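Protein kinase domain-containing protein (Chaetomium thermophilum, PDB 6Z3U) probably phosphorylates serine and threonine residues of target proteins with ATP, serving as the CDK7-type kinase subunit of a cyclin-containing CAK complex. Local coordinates at residues A87-Y92 with F161-Q166; A104-G109 with K118-K123; I155-V160 with L168-E173. All coordinates share one frame; numbering follows the deposited sequence.

Contact 1: residues A87-Y92 with F161-Q166; sequences AEKRKY and FSSKDQ
Lys89 lies across the ring of Phe161 at about a right angle: its aliphatic stem passes over the ring and its amino group ends at the turn beyond. CB sits over one face, 3.9 Å from the centroid of the Phe161 ring and 24° off the ring normal, a CH-pi contact shifted toward the rim. With CG turned away from the backbone N (chi1 -178°) and every later torsion extended, the chain runs straight outward along the CD1-CE1 side of the ring. CG is 3.4 Å from Phe161 CE1, and CD still keeps 3.6 Å to Phe161 CE1. CE makes only a looser approach to that same carbon before the chain clears the ring. Phe161 meets it because its own CG is placed between backbone N and carbonyl carbon (chi1 62°), lifting the ring toward the helix; Glu88 adds its CB beside Phe161 CB.

The contact packs helix 80-89 against the N-lobe sheet, at the end of outer strand 157-162. A type I turn from Lys89 to Tyr92 follows the helix and leads into strand 92-99; another, Ser163 to Gln166, follows strand 157-162. At this second turn Lys89 NZ and Lys164 NZ are like charges 3.7 Å apart, and Lys89 NZ also approaches Lys164 CD at 3.5 Å. Ser163 OG donates a hydrogen bond to Asp165 OD1, which stands 5.9 Å from Lys89 NZ and also forms a long, weak ion pair with Lys123. The negative charge of Asp165 probably offsets part of this gathering of amino groups. Next to Phe161, Ser162 OG hydrogen-bonds Gln177 of the neighbouring cyclin chain, while Glu88 OE1 is hydrogen-bonded to Ser159 OG.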
loop_
_atom_site.group_PDB
_atom_site.type_symbol
_atom_site.label_atom_id
_atom_site.label_comp_id
_atom_site.label_asym_id
_atom_site.label_seq_id
_atom_site.Cartn_x
_atom_site.Cartn_y
_atom_site.Cartn_z
ATOM N N ALA B 87 -7.392 -3.821 -24.466
ATOM C CA ALA B 87 -8.765 -3.335 -24.386
ATOM C C ALA B 87 -8.885 -2.161 -23.426
ATOM O O ALA B 87 -9.686 -1.247 -23.660
ATOM C CB ALA B 87 -9.697 -4.466 -23.953
ATOM N N GLU B 88 -8.100 -2.161 -22.349
ATOM C CA GLU B 88 -8.132 -1.053 -21.402
ATOM C C GLU B 88 -7.405 0.168 -21.949
ATOM O O GLU B 88 -7.818 1.305 -21.697
ATOM C CB GLU B 88 -7.512 -1.482 -20.073
ATOM C CG GLU B 88 -7.774 -0.520 -18.929
ATOM C CD GLU B 88 -9.223 -0.528 -18.484
ATOM O OE1 GLU B 88 -9.656 0.459 -17.852
ATOM O OE2 GLU B 88 -9.929 -1.519 -18.769
ATOM N N LYS B 89 -6.312 -0.046 -22.685
ATOM C CA LYS B 89 -5.622 1.076 -23.309
ATOM C C LYS B 89 -6.491 1.739 -24.371
ATOM O O LYS B 89 -6.361 2.945 -24.612
ATOM C CB LYS B 89 -4.294 0.610 -23.904
ATOM C CG LYS B 89 -3.473 1.726 -24.527
ATOM C CD LYS B 89 -2.094 1.234 -24.935
ATOM C CE LYS B 89 -1.233 2.369 -25.469
ATOM N NZ LYS B 89 0.049 1.878 -26.049
ATOM N N ARG B 90 -7.375 0.972 -25.015
ATOM C CA ARG B 90 -8.286 1.543 -26.000
ATOM C C ARG B 90 -9.323 2.459 -25.366
ATOM O O ARG B 90 -9.922 3.277 -26.073
ATOM C CB ARG B 90 -9.002 0.434 -26.777
ATOM C CG ARG B 90 -8.248 -0.049 -28.008
ATOM C CD ARG B 90 -9.115 -0.931 -28.912
ATOM N NE ARG B 90 -9.181 -2.320 -28.455
ATOM C CZ ARG B 90 -10.206 -2.866 -27.799
ATOM N NH1 ARG B 90 -11.287 -2.152 -27.506
ATOM N NH2 ARG B 90 -10.146 -4.140 -27.436
ATOM N N LYS B 91 -9.553 2.340 -24.057
ATOM C CA LYS B 91 -10.565 3.159 -23.401
ATOM C C LYS B 91 -10.188 4.633 -23.369
ATOM O O LYS B 91 -11.076 5.483 -23.244
ATOM C CB LYS B 91 -10.815 2.644 -21.982
ATOM C CG LYS B 91 -11.985 1.675 -21.897
ATOM C CD LYS B 91 -12.238 1.197 -20.477
ATOM C CE LYS B 91 -13.245 0.056 -20.461
ATOM N NZ LYS B 91 -13.411 -0.540 -19.106
ATOM N N TYR B 92 -8.904 4.958 -23.489
ATOM C CA TYR B 92 -8.431 6.330 -23.363
ATOM C C TYR B 92 -7.569 6.665 -24.569
ATOM O O TYR B 92 -6.659 5.906 -24.918
ATOM C CB TYR B 92 -7.655 6.508 -22.057
ATOM C CG TYR B 92 -8.469 6.098 -20.852
ATOM C CD1 TYR B 92 -8.272 4.864 -20.244
ATOM C CD2 TYR B 92 -9.458 6.927 -20.344
ATOM C CE1 TYR B 92 -9.025 4.477 -19.151
ATOM C CE2 TYR B 92 -10.215 6.550 -19.249
ATOM C CZ TYR B 92 -9.995 5.323 -18.658
ATOM O OH TYR B 92 -10.748 4.941 -17.570
ATOM N N PHE B 161 -2.838 0.395 -17.055
ATOM C CA PHE B 161 -2.659 -0.586 -18.115
ATOM C C PHE B 161 -1.196 -0.597 -18.529
ATOM O O PHE B 161 -0.465 0.378 -18.335
ATOM C CB PHE B 161 -3.553 -0.282 -19.324
ATOM C CG PHE B 161 -3.266 1.043 -19.975
ATOM C CD1 PHE B 161 -2.266 1.162 -20.928
ATOM C CD2 PHE B 161 -4.001 2.170 -19.642
ATOM C CE1 PHE B 161 -1.998 2.379 -21.527
ATOM C CE2 PHE B 161 -3.738 3.389 -20.242
ATOM C CZ PHE B 161 -2.736 3.492 -21.186
ATOM N N SER B 162 -0.779 -1.714 -19.117
ATOM C CA SER B 162 0.587 -1.887 -19.587
ATOM C C SER B 162 0.661 -1.573 -21.075
ATOM O O SER B 162 -0.261 -1.887 -21.835
ATOM C CB SER B 162 1.075 -3.311 -19.318
ATOM O OG SER B 162 0.252 -4.257 -19.975
ATOM N N SER B 163 1.764 -0.952 -21.483
ATOM C CA SER B 163 1.948 -0.506 -22.854
ATOM C C SER B 163 2.552 -1.617 -23.710
ATOM O O SER B 163 3.043 -2.630 -23.209
ATOM C CB SER B 163 2.836 0.739 -22.883
ATOM O OG SER B 163 3.097 1.160 -24.207
ATOM N N LYS B 164 2.505 -1.415 -25.031
ATOM C CA LYS B 164 3.092 -2.389 -25.946
ATOM C C LYS B 164 4.592 -2.538 -25.716
ATOM O O LYS B 164 5.138 -3.637 -25.876
ATOM C CB LYS B 164 2.806 -1.994 -27.401
ATOM C CG LYS B 164 3.567 -0.771 -27.939
ATOM C CD LYS B 164 3.021 0.548 -27.405
ATOM C CE LYS B 164 3.735 1.742 -28.024
ATOM N NZ LYS B 164 3.188 3.037 -27.530
ATOM N N ASP B 165 5.269 -1.457 -25.324
ATOM C CA ASP B 165 6.701 -1.477 -25.060
ATOM C C ASP B 165 7.023 -1.869 -23.620
ATOM O O ASP B 165 8.092 -1.512 -23.113
ATOM C CB ASP B 165 7.316 -0.112 -25.386
ATOM C CG ASP B 165 6.781 1.000 -24.502
ATOM O OD1 ASP B 165 5.571 0.994 -24.197
ATOM O OD2 ASP B 165 7.574 1.885 -24.116
ATOM N N GLN B 166 6.121 -2.596 -22.960
ATOM C CA GLN B 166 6.334 -3.072 -21.593
ATOM C C GLN B 166 6.591 -1.915 -20.629
ATOM O O GLN B 166 7.409 -2.013 -19.712
ATOM C CB GLN B 166 7.476 -4.088 -21.545
ATOM C CG GLN B 166 7.268 -5.270 -22.480
ATOM C CD GLN B 166 5.968 -6.008 -22.213
ATOM O OE1 GLN B 166 5.723 -6.480 -21.101
ATOM N NE2 GLN B 166 5.123 -6.107 -23.235
#

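Contact 2: residues A104-G109 with K118-K123; sequences ANVYLG and KVAIKK
The hairpin of strands 104-111 and 118-124 belongs to the kinase N-lobe; its first strand begins within the glycine-rich loop region, and its residues Ala104, Asn105, Val106, Lys122 and Lys123 are predicted to bind ATP. Three hydrogen-bonded pairs zip it together: Asn105 with Lys123, Tyr107 with Ile121, Gly109 with Val119. Lys123 N points almost straight (175°) at Asn105 O, 2.6 Å away; Ile121 N is nearly as straight to Tyr107 O at 2.8 Å. The return bonds are more bent, Tyr107 N reaching Ile121 O at 2.9 Å. Between them, Val106 and Lys122 form a non-hydrogen-bonded pair. Ala104 CB rests against the stem of Lys122, 3.5 Å from its CG. On the face of Asn105 and Tyr107, the Tyr107 ring turns its edge to Lys123, CE2 lying 4.1 Å from Lys123 CB. Leu108 CD1 meets Lys118 CG at 4.1 Å, the two side chains slanting past each other. Lys122 bends at chi3 (-75°) and leads its amino group away to a salt bridge with Glu141 of helix 136-148, the lysine-glutamate pair of active kinases. Strand 92-99 flanks the hairpin beside 104-111, and strand 168-172 beside 118-124.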
loop_
_atom_site.group_PDB
_atom_site.type_symbol
_atom_site.label_atom_id
_atom_site.label_comp_id
_atom_site.label_asym_id
_atom_site.label_seq_id
_atom_site.Cartn_x
_atom_site.Cartn_y
_atom_site.Cartn_z
ATOM N N ALA B 104 8.995 9.717 -16.183
ATOM C CA ALA B 104 7.656 9.558 -16.729
ATOM C C ALA B 104 7.400 10.618 -17.788
ATOM O O ALA B 104 8.043 11.672 -17.812
ATOM C CB ALA B 104 6.589 9.647 -15.629
ATOM N N ASN B 105 6.445 10.321 -18.665
ATOM C CA ASN B 105 5.942 11.264 -19.655
ATOM C C ASN B 105 4.437 11.387 -19.470
ATOM O O ASN B 105 3.740 10.375 -19.347
ATOM C CB ASN B 105 6.269 10.818 -21.083
ATOM C CG ASN B 105 7.733 11.005 -21.433
ATOM O OD1 ASN B 105 8.449 11.758 -20.774
ATOM N ND2 ASN B 105 8.183 10.323 -22.481
ATOM N N VAL B 106 3.945 12.622 -19.447
ATOM C CA VAL B 106 2.536 12.912 -19.221
ATOM C C VAL B 106 1.902 13.315 -20.543
ATOM O O VAL B 106 2.451 14.149 -21.273
ATOM C CB VAL B 106 2.357 14.025 -18.174
ATOM C CG1 VAL B 106 0.894 14.151 -17.789
ATOM C CG2 VAL B 106 3.228 13.752 -16.963
ATOM N N TYR B 107 0.742 12.737 -20.842
ATOM C CA TYR B 107 0.007 13.040 -22.060
ATOM C C TYR B 107 -1.434 13.378 -21.715
ATOM O O TYR B 107 -2.017 12.789 -20.800
ATOM C CB TYR B 107 0.028 11.862 -23.040
ATOM C CG TYR B 107 1.410 11.432 -23.481
ATOM C CD1 TYR B 107 2.025 12.027 -24.575
ATOM C CD2 TYR B 107 2.092 10.424 -22.813
ATOM C CE1 TYR B 107 3.283 11.636 -24.986
ATOM C CE2 TYR B 107 3.352 10.027 -23.217
ATOM C CZ TYR B 107 3.942 10.635 -24.304
ATOM O OH TYR B 107 5.195 10.245 -24.713
ATOM N N LEU B 108 -2.003 14.329 -22.448
ATOM C CA LEU B 108 -3.428 14.597 -22.341
ATOM C C LEU B 108 -4.212 13.483 -23.024
ATOM O O LEU B 108 -3.814 12.982 -24.078
ATOM C CB LEU B 108 -3.764 15.949 -22.969
ATOM C CG LEU B 108 -5.244 16.307 -23.142
ATOM C CD1 LEU B 108 -5.904 16.604 -21.803
ATOM C CD2 LEU B 108 -5.393 17.488 -24.094
ATOM N N GLY B 109 -5.333 13.095 -22.416
ATOM C CA GLY B 109 -6.163 12.047 -22.976
ATOM C C GLY B 109 -7.621 12.250 -22.627
ATOM O O GLY B 109 -7.978 13.118 -21.827
ATOM N N LYS B 118 -11.978 14.387 -20.017
ATOM C CA LYS B 118 -10.540 14.441 -20.223
ATOM C C LYS B 118 -9.812 13.648 -19.144
ATOM O O LYS B 118 -10.368 13.313 -18.094
ATOM C CB LYS B 118 -10.050 15.890 -20.236
ATOM C CG LYS B 118 -9.953 16.484 -21.634
ATOM C CD LYS B 118 -11.319 16.563 -22.304
ATOM C CE LYS B 118 -11.206 16.976 -23.764
ATOM N NZ LYS B 118 -10.497 15.949 -24.578
ATOM N N VAL B 119 -8.546 13.345 -19.422
ATOM C CA VAL B 119 -7.752 12.476 -18.562
ATOM C C VAL B 119 -6.285 12.758 -18.840
ATOM O O VAL B 119 -5.921 13.231 -19.918
ATOM C CB VAL B 119 -8.117 10.988 -18.803
ATOM C CG1 VAL B 119 -6.947 10.214 -19.409
ATOM C CG2 VAL B 119 -8.585 10.346 -17.514
ATOM N N ALA B 120 -5.435 12.458 -17.862
ATOM C CA ALA B 120 -3.991 12.581 -18.000
ATOM C C ALA B 120 -3.380 11.194 -17.891
ATOM O O ALA B 120 -3.713 10.436 -16.972
ATOM C CB ALA B 120 -3.406 13.507 -16.934
ATOM N N ILE B 121 -2.500 10.863 -18.829
ATOM C CA ILE B 121 -1.878 9.548 -18.901
ATOM C C ILE B 121 -0.396 9.727 -18.614
ATOM O O ILE B 121 0.344 10.282 -19.436
ATOM C CB ILE B 121 -2.093 8.887 -20.268
ATOM C CG1 ILE B 121 -3.580 8.841 -20.619
ATOM C CG2 ILE B 121 -1.510 7.484 -20.262
ATOM C CD1 ILE B 121 -3.852 8.521 -22.071
ATOM N N LYS B 122 0.046 9.239 -17.461
ATOM C CA LYS B 122 1.456 9.271 -17.104
ATOM C C LYS B 122 2.088 7.967 -17.573
ATOM O O LYS B 122 1.726 6.888 -17.092
ATOM C CB LYS B 122 1.649 9.451 -15.599
ATOM C CG LYS B 122 3.119 9.499 -15.176
ATOM C CD LYS B 122 3.303 9.436 -13.663
ATOM C CE LYS B 122 2.944 10.743 -12.987
ATOM N NZ LYS B 122 3.228 10.685 -11.524
ATOM N N LYS B 123 3.018 8.066 -18.515
ATOM C CA LYS B 123 3.707 6.898 -19.054
ATOM C C LYS B 123 5.013 6.772 -18.284
ATOM O O LYS B 123 5.976 7.498 -18.541
ATOM C CB LYS B 123 3.945 7.029 -20.553
ATOM C CG LYS B 123 4.582 5.798 -21.179
ATOM C CD LYS B 123 4.364 5.761 -22.682
ATOM C CE LYS B 123 4.865 4.460 -23.287
ATOM N NZ LYS B 123 4.478 4.324 -24.720
#

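Contact 3: residues I155-V160 with L168-E173; sequences IGLISV and LNLVLE
Val171 O is gripped by two consecutive amides: Ile158 N at 2.7 Å, nearly along the C=O axis, and Ser159 N at 3.2 Å, in the carbonyl plane on a lone pair. Val171 N answers with a 2.9 Å bond to Ser159 O. Across the bulge, Val171 sets CG1 4.0 Å from Ile158 CB, while its CB lies beside Ser159 CB. On the other face Leu157, its CG anti to N (chi1 -178°), extends CD1 to within 3.5 Å of Leu172 CD2, and Val160 CG2 lies alongside Leu170 CD2 at 3.9 Å, the two side chains pointing the same way. At the far end Glu173 N donates a hydrogen bond to Gly156 O, and Glu173 OE1 accepts one from Gly156 N at 3.1 Å, on its anti side; OE2 forms a salt bridge with Lys235. An alanine in place of Glu173 would lack the carboxylate and is likely to leave Gly156 N and the Lys235 ammonium without these partners. Leu142 of helix 136-148 packs against the Val160-Leu170 face. Ile158 and Ser159 together facing Val171 make a classic beta bulge, here within the N-lobe hairpin whose second strand runs on into the kinase hinge.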
loop_
_atom_site.group_PDB
_atom_site.type_symbol
_atom_site.label_atom_id
_atom_site.label_comp_id
_atom_site.label_asym_id
_atom_site.label_seq_id
_atom_site.Cartn_x
_atom_site.Cartn_y
_atom_site.Cartn_z
ATOM N N ILE B 155 -5.380 12.830 -5.613
ATOM C CA ILE B 155 -5.431 12.641 -7.057
ATOM C C ILE B 155 -5.972 11.256 -7.361
ATOM O O ILE B 155 -5.499 10.244 -6.821
ATOM C CB ILE B 155 -4.042 12.859 -7.675
ATOM C CG1 ILE B 155 -4.139 12.854 -9.201
ATOM C CG2 ILE B 155 -3.068 11.787 -7.208
ATOM C CD1 ILE B 155 -2.845 13.207 -9.889
ATOM N N GLY B 156 -6.986 11.189 -8.222
ATOM C CA GLY B 156 -7.660 9.941 -8.503
ATOM C C GLY B 156 -6.943 9.136 -9.574
ATOM O O GLY B 156 -6.655 9.650 -10.654
ATOM N N LEU B 157 -6.669 7.875 -9.259
ATOM C CA LEU B 157 -6.106 6.935 -10.229
ATOM C C LEU B 157 -7.277 6.270 -10.943
ATOM O O LEU B 157 -7.946 5.397 -10.386
ATOM C CB LEU B 157 -5.205 5.921 -9.537
ATOM C CG LEU B 157 -4.518 4.901 -10.447
ATOM C CD1 LEU B 157 -3.597 5.589 -11.435
ATOM C CD2 LEU B 157 -3.748 3.894 -9.623
ATOM N N ILE B 158 -7.535 6.697 -12.180
ATOM C CA ILE B 158 -8.707 6.210 -12.900
ATOM C C ILE B 158 -8.504 4.776 -13.368
ATOM O O ILE B 158 -9.414 3.944 -13.267
ATOM C CB ILE B 158 -9.031 7.146 -14.079
ATOM C CG1 ILE B 158 -9.541 8.486 -13.548
ATOM C CG2 ILE B 158 -10.034 6.485 -15.013
ATOM C CD1 ILE B 158 -9.557 9.593 -14.574
ATOM N N SER B 159 -7.322 4.461 -13.889
ATOM C CA SER B 159 -7.072 3.144 -14.459
ATOM C C SER B 159 -5.570 2.934 -14.579
ATOM O O SER B 159 -4.779 3.873 -14.474
ATOM C CB SER B 159 -7.759 2.997 -15.820
ATOM O OG SER B 159 -7.412 1.775 -16.443
ATOM N N VAL B 160 -5.190 1.677 -14.802
ATOM C CA VAL B 160 -3.800 1.288 -15.016
ATOM C C VAL B 160 -3.768 0.241 -16.117
ATOM O O VAL B 160 -4.573 -0.695 -16.116
ATOM C CB VAL B 160 -3.149 0.733 -13.734
ATOM C CG1 VAL B 160 -1.705 0.330 -13.996
ATOM C CG2 VAL B 160 -3.217 1.757 -12.620
ATOM N N LEU B 168 4.728 1.121 -18.019
ATOM C CA LEU B 168 3.599 1.277 -17.113
ATOM C C LEU B 168 2.905 2.607 -17.380
ATOM O O LEU B 168 3.567 3.642 -17.525
ATOM C CB LEU B 168 4.064 1.204 -15.661
ATOM C CG LEU B 168 2.966 1.192 -14.599
ATOM C CD1 LEU B 168 2.073 -0.025 -14.765
ATOM C CD2 LEU B 168 3.575 1.229 -13.208
ATOM N N ASN B 169 1.578 2.578 -17.437
ATOM C CA ASN B 169 0.782 3.764 -17.725
ATOM C C ASN B 169 -0.240 3.971 -16.621
ATOM O O ASN B 169 -0.934 3.029 -16.226
ATOM C CB ASN B 169 0.073 3.645 -19.078
ATOM C CG ASN B 169 1.041 3.474 -20.230
ATOM O OD1 ASN B 169 1.424 2.356 -20.567
ATOM N ND2 ASN B 169 1.444 4.585 -20.838
ATOM N N LEU B 170 -0.327 5.203 -16.128
ATOM C CA LEU B 170 -1.286 5.581 -15.099
ATOM C C LEU B 170 -2.269 6.584 -15.685
ATOM O O LEU B 170 -1.871 7.679 -16.097
ATOM C CB LEU B 170 -0.584 6.189 -13.889
ATOM C CG LEU B 170 0.514 5.358 -13.232
ATOM C CD1 LEU B 170 1.032 6.078 -11.995
ATOM C CD2 LEU B 170 0.013 3.968 -12.884
ATOM N N VAL B 171 -3.544 6.218 -15.704
ATOM C CA VAL B 171 -4.605 7.119 -16.137
ATOM C C VAL B 171 -5.081 7.865 -14.898
ATOM O O VAL B 171 -5.708 7.279 -14.013
ATOM C CB VAL B 171 -5.751 6.360 -16.812
ATOM C CG1 VAL B 171 -6.759 7.334 -17.394
ATOM C CG2 VAL B 171 -5.210 5.432 -17.892
ATOM N N LEU B 172 -4.777 9.158 -14.833
ATOM C CA LEU B 172 -4.980 9.953 -13.636
ATOM C C LEU B 172 -5.964 11.084 -13.897
ATOM O O LEU B 172 -6.262 11.433 -15.042
ATOM C CB LEU B 172 -3.654 10.544 -13.136
ATOM C CG LEU B 172 -2.570 9.547 -12.739
ATOM C CD1 LEU B 172 -1.207 10.205 -12.784
ATOM C CD2 LEU B 172 -2.845 9.003 -11.353
ATOM N N GLU B 173 -6.460 11.654 -12.801
ATOM C CA GLU B 173 -7.303 12.836 -12.882
ATOM C C GLU B 173 -6.578 13.939 -13.644
ATOM O O GLU B 173 -5.379 14.160 -13.458
ATOM C CB GLU B 173 -7.660 13.319 -11.477
ATOM C CG GLU B 173 -9.145 13.483 -11.218
ATOM C CD GLU B 173 -9.433 14.016 -9.827
ATOM O OE1 GLU B 173 -9.076 13.335 -8.842
ATOM O OE2 GLU B 173 -10.013 15.118 -9.718
#

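In the fold
All three contacts reach the five-stranded N-lobe sheet; contacts 2 and 3 lie within it, backbone hairpins joined side by side, with Lys122 N bonding Leu170 O and Leu172 N bonding Ala120 O. Contact 3 has the more buried residues and an apolar face toward helix 136-148, whereas contact 2 carries the predicted nucleotide-binding residues. Contact 1 lies farther out and has no hydrogen bond across its segments: it fastens a helix to the edge strand it shares with contact 3 through hydrophobic stem and ring. A helix-to-strand side-chain hydrogen bond links contacts 1 and 3, while Lys123 of contact 2 reaches the charged turn of contact 1.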